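Local structure of ESX secretion system protein YukD (Bacillus subtilis, 2BPS) at residues S17-R22 against D34-A39; W51-V54 against K59-S62; K12-S17 against P45-H50; I7-K12 against K30-I35. The protein is required for secretion of the protein YukE and is probably a component or regulator of the ESX/ESAT-6-like secretion system. All blocks are in the same frame, centred on the assembly; numbering follows the deposited sequence.

Contact 1. Residues S17-R22 against D34-A39; sequences SVFDLR and DIAWQA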
loop_
_atom_site.group_PDB
_atom_site.type_symbol
_atom_site.label_atom_id
_atom_site.label_comp_id
_atom_site.label_asym_id
_atom_site.label_seq_id
_atom_site.Cartn_x
_atom_site.Cartn_y
_atom_site.Cartn_z
ATOM N N SER A 17 6.589 10.286 -4.613
ATOM C CA SER A 17 5.236 10.752 -4.903
ATOM C C SER A 17 4.186 10.204 -3.924
ATOM O O SER A 17 4.487 9.376 -3.057
ATOM C CB SER A 17 4.857 10.423 -6.353
ATOM O OG SER A 17 5.188 9.090 -6.685
ATOM N N VAL A 18 2.955 10.678 -4.057
ATOM C CA VAL A 18 1.880 10.251 -3.177
ATOM C C VAL A 18 0.549 10.275 -3.904
ATOM O O VAL A 18 0.140 11.322 -4.397
ATOM C CB VAL A 18 1.758 11.189 -1.980
ATOM C CG1 VAL A 18 0.536 10.837 -1.169
ATOM C CG2 VAL A 18 3.003 11.115 -1.148
ATOM N N PHE A 19 -0.137 9.140 -3.969
ATOM C CA PHE A 19 -1.426 9.120 -4.640
ATOM C C PHE A 19 -2.480 8.413 -3.806
ATOM O O PHE A 19 -2.151 7.692 -2.874
ATOM C CB PHE A 19 -1.307 8.446 -5.999
ATOM C CG PHE A 19 -0.943 7.004 -5.925
ATOM C CD1 PHE A 19 0.349 6.616 -5.610
ATOM C CD2 PHE A 19 -1.897 6.024 -6.174
ATOM C CE1 PHE A 19 0.692 5.263 -5.548
ATOM C CE2 PHE A 19 -1.562 4.672 -6.112
ATOM C CZ PHE A 19 -0.265 4.290 -5.800
ATOM N N ASP A 20 -3.748 8.641 -4.134
ATOM C CA ASP A 20 -4.844 8.000 -3.419
ATOM C C ASP A 20 -5.347 6.810 -4.231
ATOM O O ASP A 20 -5.317 6.824 -5.465
ATOM C CB ASP A 20 -5.976 8.998 -3.149
ATOM C CG ASP A 20 -5.616 9.997 -2.060
ATOM O OD1 ASP A 20 -4.648 9.725 -1.315
ATOM O OD2 ASP A 20 -6.294 11.040 -1.932
ATOM N N LEU A 21 -5.815 5.781 -3.535
ATOM C CA LEU A 21 -6.277 4.564 -4.193
ATOM C C LEU A 21 -7.521 3.973 -3.536
ATOM O O LEU A 21 -7.657 4.006 -2.317
ATOM C CB LEU A 21 -5.132 3.537 -4.156
ATOM C CG LEU A 21 -5.066 2.203 -4.909
ATOM C CD1 LEU A 21 -5.015 1.056 -3.908
ATOM C CD2 LEU A 21 -6.223 2.085 -5.867
ATOM N N ARG A 22 -8.436 3.459 -4.351
ATOM C CA ARG A 22 -9.634 2.801 -3.844
ATOM C C ARG A 22 -9.656 1.384 -4.401
ATOM O O ARG A 22 -9.725 1.186 -5.618
ATOM C CB ARG A 22 -10.916 3.506 -4.281
ATOM C CG ARG A 22 -12.156 2.657 -3.972
ATOM C CD ARG A 22 -13.444 3.331 -4.383
ATOM N NE ARG A 22 -13.703 4.517 -3.578
ATOM C CZ ARG A 22 -14.729 5.336 -3.770
ATOM N NH1 ARG A 22 -14.890 6.390 -2.988
ATOM N NH2 ARG A 22 -15.595 5.103 -4.745
ATOM N N ASP A 34 1.867 -3.307 -6.774
ATOM C CA ASP A 34 1.761 -3.523 -8.214
ATOM C C ASP A 34 1.164 -2.270 -8.834
ATOM O O ASP A 34 1.702 -1.706 -9.785
ATOM C CB ASP A 34 0.854 -4.714 -8.502
ATOM C CG ASP A 34 1.373 -5.999 -7.884
ATOM O OD1 ASP A 34 0.638 -7.012 -7.944
ATOM O OD2 ASP A 34 2.512 -5.997 -7.345
ATOM N N ILE A 35 0.041 -1.848 -8.270
ATOM C CA ILE A 35 -0.658 -0.667 -8.727
ATOM C C ILE A 35 0.248 0.557 -8.679
ATOM O O ILE A 35 0.302 1.339 -9.630
ATOM C CB ILE A 35 -1.898 -0.413 -7.857
ATOM C CG1 ILE A 35 -2.837 -1.621 -7.960
ATOM C CG2 ILE A 35 -2.592 0.871 -8.284
ATOM C CD1 ILE A 35 -4.132 -1.449 -7.218
ATOM N N ALA A 36 0.962 0.718 -7.573
ATOM C CA ALA A 36 1.855 1.853 -7.417
ATOM C C ALA A 36 2.809 1.962 -8.594
ATOM O O ALA A 36 2.953 3.030 -9.181
ATOM C CB ALA A 36 2.631 1.723 -6.136
ATOM N N TRP A 37 3.455 0.854 -8.945
ATOM C CA TRP A 37 4.407 0.853 -10.055
ATOM C C TRP A 37 3.778 1.105 -11.419
ATOM O O TRP A 37 4.388 1.759 -12.258
ATOM C CB TRP A 37 5.238 -0.441 -10.045
ATOM C CG TRP A 37 6.623 -0.230 -9.432
ATOM C CD1 TRP A 37 7.821 -0.184 -10.102
ATOM C CD2 TRP A 37 6.927 0.096 -8.065
ATOM N NE1 TRP A 37 8.841 0.160 -9.242
ATOM C CE2 TRP A 37 8.324 0.334 -7.987
ATOM C CE3 TRP A 37 6.157 0.214 -6.899
ATOM C CZ2 TRP A 37 8.964 0.686 -6.792
ATOM C CZ3 TRP A 37 6.799 0.566 -5.705
ATOM C CH2 TRP A 37 8.190 0.796 -5.666
ATOM N N GLN A 38 2.560 0.608 -11.632
ATOM C CA GLN A 38 1.848 0.821 -12.895
ATOM C C GLN A 38 1.517 2.314 -13.007
ATOM O O GLN A 38 1.882 2.974 -13.966
ATOM C CB GLN A 38 0.540 0.001 -12.940
ATOM C CG GLN A 38 0.697 -1.534 -13.065
ATOM C CD GLN A 38 -0.649 -2.323 -13.082
ATOM O OE1 GLN A 38 -1.587 -1.977 -13.809
ATOM N NE2 GLN A 38 -0.724 -3.397 -12.290
ATOM N N ALA A 39 0.846 2.842 -11.993
ATOM C CA ALA A 39 0.432 4.243 -11.969
ATOM C C ALA A 39 1.519 5.327 -11.975
ATOM O O ALA A 39 1.380 6.332 -12.672
ATOM C CB ALA A 39 -0.498 4.469 -10.776
#
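Phe19 brings the flat group of this contact: the far end of its ring leans against the helix backbone at Ala36. The approach is slanted. CZ of Phe19 lies 3.6 Å from Ala36 CA and 3.9 Å from Ala36 CB, with CE1 a little farther from both. On the other side of the ring's tip, CE2 of Phe19 comes within 4.5 Å of Ile35 CG2, a loose apolar touch, so the ring end straddles two consecutive helix residues. With chi1 at 65°, CG sits between the backbone N and the carbonyl carbon, and this torsion sends the ring off the strand toward the helix. Two residues on, Leu21 points the same way, and its CD1 meets Ile35 CD1 at 4.2 Å. No hydrogen bond crosses; the contact is wholly apolar. Strand 18-22 and helix 34-39 run at 123° to each other, with axes 10.6 Å apart. Phe19 also touches Ile9 of the neighbouring strand 4-10, Ala36 touches Ile80 of strand 77-80, and the helix thus lies across the sheet with the edge strand 18-24 at its flank.

Contact 2. Residues W51-V54 against K59-S62; sequences WIRV and KVFS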
loop_
_atom_site.group_PDB
_atom_site.type_symbol
_atom_site.label_atom_id
_atom_site.label_comp_id
_atom_site.label_asym_id
_atom_site.label_seq_id
_atom_site.Cartn_x
_atom_site.Cartn_y
_atom_site.Cartn_z
ATOM N N TRP A 51 7.269 -4.896 2.105
ATOM C CA TRP A 51 6.828 -4.473 3.424
ATOM C C TRP A 51 6.207 -3.079 3.396
ATOM O O TRP A 51 6.716 -2.154 2.745
ATOM C CB TRP A 51 7.992 -4.524 4.424
ATOM C CG TRP A 51 8.587 -5.895 4.562
ATOM C CD1 TRP A 51 9.632 -6.408 3.847
ATOM C CD2 TRP A 51 8.133 -6.952 5.418
ATOM N NE1 TRP A 51 9.854 -7.720 4.201
ATOM C CE2 TRP A 51 8.948 -8.078 5.162
ATOM C CE3 TRP A 51 7.115 -7.059 6.372
ATOM C CZ2 TRP A 51 8.777 -9.298 5.827
ATOM C CZ3 TRP A 51 6.944 -8.275 7.035
ATOM C CH2 TRP A 51 7.772 -9.376 6.758
ATOM N N ILE A 52 5.088 -2.957 4.107
ATOM C CA ILE A 52 4.323 -1.720 4.214
ATOM C C ILE A 52 4.213 -1.265 5.656
ATOM O O ILE A 52 4.119 -2.072 6.578
ATOM C CB ILE A 52 2.874 -1.901 3.662
ATOM C CG1 ILE A 52 2.863 -1.685 2.155
ATOM C CG2 ILE A 52 1.907 -0.950 4.348
ATOM C CD1 ILE A 52 3.595 -2.743 1.395
ATOM N N ARG A 53 4.212 0.045 5.833
ATOM C CA ARG A 53 4.088 0.640 7.151
ATOM C C ARG A 53 2.859 1.512 7.140
ATOM O O ARG A 53 2.757 2.403 6.305
ATOM C CB ARG A 53 5.293 1.516 7.447
ATOM C CG ARG A 53 5.139 2.318 8.700
ATOM C CD ARG A 53 6.164 3.435 8.781
ATOM N NE ARG A 53 5.938 4.217 9.990
ATOM C CZ ARG A 53 6.125 5.526 10.086
ATOM N NH1 ARG A 53 5.882 6.143 11.234
ATOM N NH2 ARG A 53 6.552 6.218 9.036
ATOM N N VAL A 54 1.909 1.257 8.032
ATOM C CA VAL A 54 0.738 2.117 8.073
ATOM C C VAL A 54 1.131 3.265 8.966
ATOM O O VAL A 54 1.078 3.177 10.186
ATOM C CB VAL A 54 -0.482 1.431 8.647
ATOM C CG1 VAL A 54 -1.633 2.424 8.714
ATOM C CG2 VAL A 54 -0.854 0.251 7.775
ATOM N N LYS A 59 2.531 0.758 12.274
ATOM C CA LYS A 59 2.620 -0.691 12.287
ATOM C C LYS A 59 2.976 -1.206 10.884
ATOM O O LYS A 59 2.446 -0.732 9.878
ATOM C CB LYS A 59 1.310 -1.310 12.786
ATOM C CG LYS A 59 1.329 -2.837 12.756
ATOM C CD LYS A 59 0.299 -3.434 13.687
ATOM C CE LYS A 59 0.357 -4.961 13.667
ATOM N NZ LYS A 59 -0.393 -5.584 14.806
ATOM N N VAL A 60 3.893 -2.162 10.817
ATOM C CA VAL A 60 4.309 -2.710 9.537
ATOM C C VAL A 60 3.633 -4.057 9.245
ATOM O O VAL A 60 3.415 -4.859 10.153
ATOM C CB VAL A 60 5.840 -2.866 9.493
ATOM C CG1 VAL A 60 6.241 -3.732 8.325
ATOM C CG2 VAL A 60 6.493 -1.501 9.367
ATOM N N PHE A 61 3.291 -4.293 7.979
ATOM C CA PHE A 61 2.642 -5.532 7.594
ATOM C C PHE A 61 3.353 -6.225 6.454
ATOM O O PHE A 61 3.934 -5.566 5.583
ATOM C CB PHE A 61 1.203 -5.269 7.187
ATOM C CG PHE A 61 0.344 -4.789 8.304
ATOM C CD1 PHE A 61 0.230 -3.436 8.573
ATOM C CD2 PHE A 61 -0.332 -5.697 9.115
ATOM C CE1 PHE A 61 -0.543 -2.988 9.629
ATOM C CE2 PHE A 61 -1.110 -5.263 10.178
ATOM C CZ PHE A 61 -1.215 -3.901 10.435
ATOM N N SER A 62 3.307 -7.561 6.462
ATOM C CA SER A 62 3.942 -8.339 5.402
ATOM C C SER A 62 3.117 -8.105 4.152
ATOM O O SER A 62 1.889 -8.057 4.220
ATOM C CB SER A 62 3.963 -9.837 5.733
ATOM O OG SER A 62 4.619 -10.566 4.703
#
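Trp51 to Val54 and Lys59 to Ser62 form an antiparallel beta hairpin at one border of the sheet in this ubiquitin-like, beta-grasp fold, with strand 59-62 outermost. Ile52 and Phe61 make the hydrogen-bonded pair at its middle. Ile52 N gives a nearly straight bond to Phe61 O (3.2 Å, 177°), and Phe61 N returns one to Ile52 O at 2.8 Å; both donors lie in the plane of the carbonyl they approach. Nearer the turn, Val54 N bonds to Lys59 O at 2.8 Å, this time tilted 23° out of the carbonyl plane. Arg53 and Val60 between them are a non-hydrogen-bonded pair whose side chains cross at about a right angle, Val60 CG2 lying 3.8 Å from Arg53 CB. The extended arginine carries its charge on to Glu79 of strand 77-80, with which NH2 forms a salt bridge. On the same face, Trp51 has CG anti to its carbonyl carbon (chi1 -59°), which swings the indole across to the partner strand, where CZ3 of Trp51 is 3.6 Å from Ser62 CB. On the other face, Ile52 and Val54 both touch Leu78, and Val54 CG2 lies 3.7 Å from CE1 of the Phe61 ring.

Contact 3. Residues K12-S17 against P45-H50; sequences KHYNGS and PPREGH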
loop_
_atom_site.group_PDB
_atom_site.type_symbol
_atom_site.label_atom_id
_atom_site.label_comp_id
_atom_site.label_asym_id
_atom_site.label_seq_id
_atom_site.Cartn_x
_atom_site.Cartn_y
_atom_site.Cartn_z
ATOM N N LYS A 12 7.531 7.554 -0.418
ATOM C CA LYS A 12 8.584 8.341 0.210
ATOM C C LYS A 12 9.972 7.752 -0.083
ATOM O O LYS A 12 10.886 8.470 -0.477
ATOM C CB LYS A 12 8.336 8.383 1.723
ATOM C CG LYS A 12 9.357 9.164 2.527
ATOM C CD LYS A 12 9.144 8.991 4.043
ATOM C CE LYS A 12 7.797 9.559 4.540
ATOM N NZ LYS A 12 7.658 11.055 4.425
ATOM N N HIS A 13 10.104 6.439 0.107
ATOM C CA HIS A 13 11.363 5.718 -0.097
ATOM C C HIS A 13 11.706 5.444 -1.555
ATOM O O HIS A 13 12.518 4.564 -1.852
ATOM C CB HIS A 13 11.335 4.382 0.658
ATOM C CG HIS A 13 11.128 4.526 2.131
ATOM N ND1 HIS A 13 10.708 3.482 2.930
ATOM C CD2 HIS A 13 11.250 5.599 2.948
ATOM C CE1 HIS A 13 10.574 3.910 4.172
ATOM N NE2 HIS A 13 10.895 5.191 4.209
ATOM N N TYR A 14 11.079 6.166 -2.472
ATOM C CA TYR A 14 11.367 5.972 -3.884
ATOM C C TYR A 14 11.380 7.327 -4.587
ATOM O O TYR A 14 12.141 8.208 -4.189
ATOM C CB TYR A 14 10.347 5.014 -4.498
ATOM C CG TYR A 14 10.421 3.624 -3.900
ATOM C CD1 TYR A 14 9.855 3.338 -2.656
ATOM C CD2 TYR A 14 11.102 2.608 -4.552
ATOM C CE1 TYR A 14 9.976 2.064 -2.077
ATOM C CE2 TYR A 14 11.228 1.333 -3.983
ATOM C CZ TYR A 14 10.666 1.075 -2.748
ATOM O OH TYR A 14 10.815 -0.161 -2.175
ATOM N N ASN A 15 10.560 7.527 -5.615
ATOM C CA ASN A 15 10.571 8.828 -6.285
ATOM C C ASN A 15 9.901 9.898 -5.421
ATOM O O ASN A 15 9.888 11.074 -5.777
ATOM C CB ASN A 15 9.884 8.761 -7.651
ATOM C CG ASN A 15 8.412 8.440 -7.543
ATOM O OD1 ASN A 15 7.816 8.537 -6.461
ATOM N ND2 ASN A 15 7.805 8.068 -8.671
ATOM N N GLY A 16 9.336 9.469 -4.292
ATOM C CA GLY A 16 8.694 10.383 -3.356
ATOM C C GLY A 16 7.281 10.874 -3.641
ATOM O O GLY A 16 6.809 11.797 -2.967
ATOM N N SER A 17 6.589 10.286 -4.613
ATOM C CA SER A 17 5.236 10.752 -4.903
ATOM C C SER A 17 4.186 10.204 -3.924
ATOM O O SER A 17 4.487 9.376 -3.057
ATOM C CB SER A 17 4.857 10.423 -6.353
ATOM O OG SER A 17 5.188 9.090 -6.685
ATOM N N PRO A 45 13.365 -0.589 -9.166
ATOM C CA PRO A 45 11.975 -0.958 -8.890
ATOM C C PRO A 45 11.669 -1.096 -7.385
ATOM O O PRO A 45 12.353 -0.504 -6.556
ATOM C CB PRO A 45 11.865 -2.288 -9.611
ATOM C CG PRO A 45 13.138 -2.925 -9.216
ATOM C CD PRO A 45 14.142 -1.813 -9.455
ATOM N N PRO A 46 10.639 -1.889 -7.012
ATOM C CA PRO A 46 10.334 -2.028 -5.586
ATOM C C PRO A 46 11.279 -2.978 -4.875
ATOM O O PRO A 46 11.923 -3.812 -5.505
ATOM C CB PRO A 46 8.909 -2.556 -5.599
ATOM C CG PRO A 46 8.933 -3.456 -6.765
ATOM C CD PRO A 46 9.627 -2.606 -7.808
ATOM N N ARG A 47 11.337 -2.854 -3.556
ATOM C CA ARG A 47 12.209 -3.687 -2.749
ATOM C C ARG A 47 11.543 -4.997 -2.379
ATOM O O ARG A 47 10.357 -5.044 -2.063
ATOM C CB ARG A 47 12.612 -2.939 -1.484
ATOM C CG ARG A 47 13.744 -3.585 -0.709
ATOM C CD ARG A 47 14.180 -2.667 0.413
ATOM N NE ARG A 47 14.108 -1.276 -0.027
ATOM C CZ ARG A 47 14.435 -0.226 0.720
ATOM N NH1 ARG A 47 14.325 1.000 0.217
ATOM N NH2 ARG A 47 14.874 -0.400 1.965
ATOM N N GLU A 48 12.330 -6.061 -2.424
ATOM C CA GLU A 48 11.857 -7.393 -2.096
ATOM C C GLU A 48 11.258 -7.398 -0.697
ATOM O O GLU A 48 11.520 -6.499 0.102
ATOM C CB GLU A 48 13.026 -8.377 -2.192
ATOM C CG GLU A 48 12.767 -9.754 -1.605
ATOM C CD GLU A 48 13.416 -9.941 -0.242
ATOM O OE1 GLU A 48 13.149 -10.977 0.411
ATOM O OE2 GLU A 48 14.197 -9.056 0.173
ATOM N N GLY A 49 10.448 -8.407 -0.405
ATOM C CA GLY A 49 9.831 -8.494 0.902
ATOM C C GLY A 49 8.455 -7.867 0.889
ATOM O O GLY A 49 7.539 -8.336 1.566
ATOM N N HIS A 50 8.313 -6.803 0.106
ATOM C CA HIS A 50 7.051 -6.086 -0.005
ATOM C C HIS A 50 6.504 -5.689 1.366
ATOM O O HIS A 50 5.407 -6.087 1.749
ATOM C CB HIS A 50 6.021 -6.943 -0.745
ATOM C CG HIS A 50 6.386 -7.233 -2.169
ATOM N ND1 HIS A 50 6.986 -6.300 -2.988
ATOM C CD2 HIS A 50 6.194 -8.336 -2.933
ATOM C CE1 HIS A 50 7.148 -6.813 -4.195
ATOM N NE2 HIS A 50 6.674 -8.047 -4.188
#
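Tyr14, in the loop joining the first two strands, reaches across to Pro45, Pro46 and Arg47 in the loop that leads from the helix to strand 51-54. Its hydroxyl does the polar work: Arg47 N donates to Tyr14 OH at 3.1 Å, a bent bond of 143° made near the plane of the ring. The same OH also bonds the backbone O of Leu81 at the C-terminus, so one phenol ties three parts of the chain together. Farther back along the ring edge, Pro45 O approaches Tyr14 CE2 to 3.4 Å, while Pro46 CA comes to the ring obliquely, 3.8 Å from Tyr14 CE2. Trp37 of the helix packs edge-to-face with the tyrosine. With a phenylalanine in place of Tyr14, Arg47 N would probably lose its acceptor and Leu81 O its partner, leaving the two without this hydroxyl between them. Within residues 12-17 the turn has its own brace: Asn15 OD1 accepts from Ser17 N (2.8 Å) and Ser17 OG (2.7 Å), both arriving from one face of the amide plane. That backbone bond two residues on defines an Asx turn, here shaping the loop of the N-terminal beta hairpin of a beta-grasp fold.

Contact 4. Residues I7-K12 against K30-I35; sequences ITIDLK and KKVIDI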
loop_
_atom_site.group_PDB
_atom_site.type_symbol
_atom_site.label_atom_id
_atom_site.label_comp_id
_atom_site.label_asym_id
_atom_site.label_seq_id
_atom_site.Cartn_x
_atom_site.Cartn_y
_atom_site.Cartn_z
ATOM N N ILE A 7 -7.590 4.629 0.487
ATOM C CA ILE A 7 -6.351 4.808 1.223
ATOM C C ILE A 7 -5.395 5.715 0.462
ATOM O O ILE A 7 -5.728 6.209 -0.620
ATOM C CB ILE A 7 -5.681 3.445 1.493
ATOM C CG1 ILE A 7 -5.366 2.748 0.166
ATOM C CG2 ILE A 7 -6.602 2.599 2.357
ATOM C CD1 ILE A 7 -4.726 1.387 0.315
ATOM N N THR A 8 -4.222 5.947 1.046
ATOM C CA THR A 8 -3.202 6.775 0.422
ATOM C C THR A 8 -1.900 6.004 0.352
ATOM O O THR A 8 -1.486 5.394 1.341
ATOM C CB THR A 8 -2.940 8.031 1.224
ATOM O OG1 THR A 8 -4.143 8.774 1.313
ATOM C CG2 THR A 8 -1.901 8.882 0.558
ATOM N N ILE A 9 -1.255 6.025 -0.808
ATOM C CA ILE A 9 0.011 5.338 -0.959
ATOM C C ILE A 9 1.135 6.366 -1.017
ATOM O O ILE A 9 1.076 7.327 -1.788
ATOM C CB ILE A 9 0.018 4.481 -2.213
ATOM C CG1 ILE A 9 -1.263 3.633 -2.258
ATOM C CG2 ILE A 9 1.253 3.606 -2.226
ATOM C CD1 ILE A 9 -1.574 2.844 -0.983
ATOM N N ASP A 10 2.154 6.160 -0.186
ATOM C CA ASP A 10 3.287 7.069 -0.101
ATOM C C ASP A 10 4.601 6.416 -0.545
ATOM O O ASP A 10 5.112 5.514 0.106
ATOM C CB ASP A 10 3.398 7.576 1.340
ATOM C CG ASP A 10 4.421 8.685 1.504
ATOM O OD1 ASP A 10 4.333 9.406 2.524
ATOM O OD2 ASP A 10 5.313 8.838 0.634
ATOM N N LEU A 11 5.142 6.883 -1.667
ATOM C CA LEU A 11 6.397 6.362 -2.196
ATOM C C LEU A 11 7.576 7.200 -1.697
ATOM O O LEU A 11 8.501 7.514 -2.450
ATOM C CB LEU A 11 6.366 6.369 -3.725
ATOM C CG LEU A 11 5.311 5.455 -4.351
ATOM C CD1 LEU A 11 5.218 5.723 -5.835
ATOM C CD2 LEU A 11 5.669 4.006 -4.092
ATOM N N LYS A 12 7.531 7.554 -0.418
ATOM C CA LYS A 12 8.584 8.341 0.210
ATOM C C LYS A 12 9.972 7.752 -0.083
ATOM O O LYS A 12 10.886 8.470 -0.477
ATOM C CB LYS A 12 8.336 8.383 1.723
ATOM C CG LYS A 12 9.357 9.164 2.527
ATOM C CD LYS A 12 9.144 8.991 4.043
ATOM C CE LYS A 12 7.797 9.559 4.540
ATOM N NZ LYS A 12 7.658 11.055 4.425
ATOM N N LYS A 30 0.227 -6.422 -0.812
ATOM C CA LYS A 30 1.093 -6.380 -1.975
ATOM C C LYS A 30 0.476 -5.689 -3.195
ATOM O O LYS A 30 1.176 -4.984 -3.928
ATOM C CB LYS A 30 1.495 -7.812 -2.321
ATOM C CG LYS A 30 2.266 -7.980 -3.607
ATOM C CD LYS A 30 2.776 -9.411 -3.742
ATOM C CE LYS A 30 1.650 -10.422 -3.587
ATOM N NZ LYS A 30 2.167 -11.807 -3.682
ATOM N N LYS A 31 -0.825 -5.882 -3.416
ATOM C CA LYS A 31 -1.495 -5.279 -4.573
ATOM C C LYS A 31 -1.225 -3.790 -4.683
ATOM O O LYS A 31 -1.069 -3.261 -5.779
ATOM C CB LYS A 31 -3.007 -5.483 -4.513
ATOM C CG LYS A 31 -3.590 -6.310 -5.657
ATOM C CD LYS A 31 -3.120 -5.845 -7.027
ATOM C CE LYS A 31 -3.643 -6.777 -8.122
ATOM N NZ LYS A 31 -2.976 -6.528 -9.439
ATOM N N VAL A 32 -1.206 -3.114 -3.541
ATOM C CA VAL A 32 -0.938 -1.688 -3.511
ATOM C C VAL A 32 0.379 -1.399 -4.233
ATOM O O VAL A 32 0.531 -0.357 -4.873
ATOM C CB VAL A 32 -0.838 -1.166 -2.049
ATOM C CG1 VAL A 32 -0.078 0.148 -2.012
ATOM C CG2 VAL A 32 -2.223 -0.962 -1.475
ATOM N N ILE A 33 1.325 -2.329 -4.138
ATOM C CA ILE A 33 2.619 -2.134 -4.768
ATOM C C ILE A 33 2.591 -2.301 -6.292
ATOM O O ILE A 33 3.218 -1.519 -7.028
ATOM C CB ILE A 33 3.661 -3.064 -4.151
ATOM C CG1 ILE A 33 3.705 -2.843 -2.641
ATOM C CG2 ILE A 33 5.036 -2.746 -4.705
ATOM C CD1 ILE A 33 4.679 -3.730 -1.934
ATOM N N ASP A 34 1.867 -3.307 -6.774
ATOM C CA ASP A 34 1.761 -3.523 -8.214
ATOM C C ASP A 34 1.164 -2.270 -8.834
ATOM O O ASP A 34 1.702 -1.706 -9.785
ATOM C CB ASP A 34 0.854 -4.714 -8.502
ATOM C CG ASP A 34 1.373 -5.999 -7.884
ATOM O OD1 ASP A 34 0.638 -7.012 -7.944
ATOM O OD2 ASP A 34 2.512 -5.997 -7.345
ATOM N N ILE A 35 0.041 -1.848 -8.270
ATOM C CA ILE A 35 -0.658 -0.667 -8.727
ATOM C C ILE A 35 0.248 0.557 -8.679
ATOM O O ILE A 35 0.302 1.339 -9.630
ATOM C CB ILE A 35 -1.898 -0.413 -7.857
ATOM C CG1 ILE A 35 -2.837 -1.621 -7.960
ATOM C CG2 ILE A 35 -2.592 0.871 -8.284
ATOM C CD1 ILE A 35 -4.132 -1.449 -7.218
#
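Ile9 meets Val32 with nearly everything beyond its CB. From CB, both branches run to the same valine methyl: CG2 of Ile9 lies 3.7 Å from Val32 CG1, and CG1 of Ile9 is equally far from it. At the tip of the side chain, Ile9 CD1 reaches Val32 CG1 at 3.3 Å and has the other methyl, Val32 CG2, at 3.9 Å. The two side chains face each other tip to tip, and the geometry is set by CG1 of Ile9 lying anti to the carbonyl carbon (chi1 -49°) while CG2 is anti to the backbone N. Ile7, two residues earlier and so on the same side of the strand, comes in obliquely: its CD1 is 3.9 Å from Val32 CG2. The valine thus has one methyl turned chiefly to Ile9 and the other to both isoleucines. Around them, Ile9 also touches Phe19 and Ile80, and Val32 touches Leu78. Were Ile9 cut back to an alanine, Val32 CG1 would probably lose the branches packed against it and a gap would open between strand and helix. Between the isoleucines, Thr8 turns its hydroxyl to Asp20, and Asp10 makes a salt bridge with Arg77, so the polar residues keep to the other face. With only methyl and methylene groups meeting, the helix is held to the sheet here by shape and by exclusion of water, without any directional bond.

Contacts 1 and 4 share helix 31-39 and lie about 5 Å apart between centres; they join it to the neighbouring strands 18-24 and 4-10. Contact 2 is at the other border of the same sheet, about 16 Å from contact 1 between centres and across the middle of the chain; Ile52 of its hairpin reaches back to Ile33 of the helix. Contact 3 fastens the loops at one end, and Trp37 wedges against Tyr14, Pro45 and Pro46 there. Along the chain, contact 1 is nested within the loop closed by contact 3, contact 4 crosses contact 3, and contact 2 follows all of them. Together they wrap the sheet round one helix, as in ubiquitin.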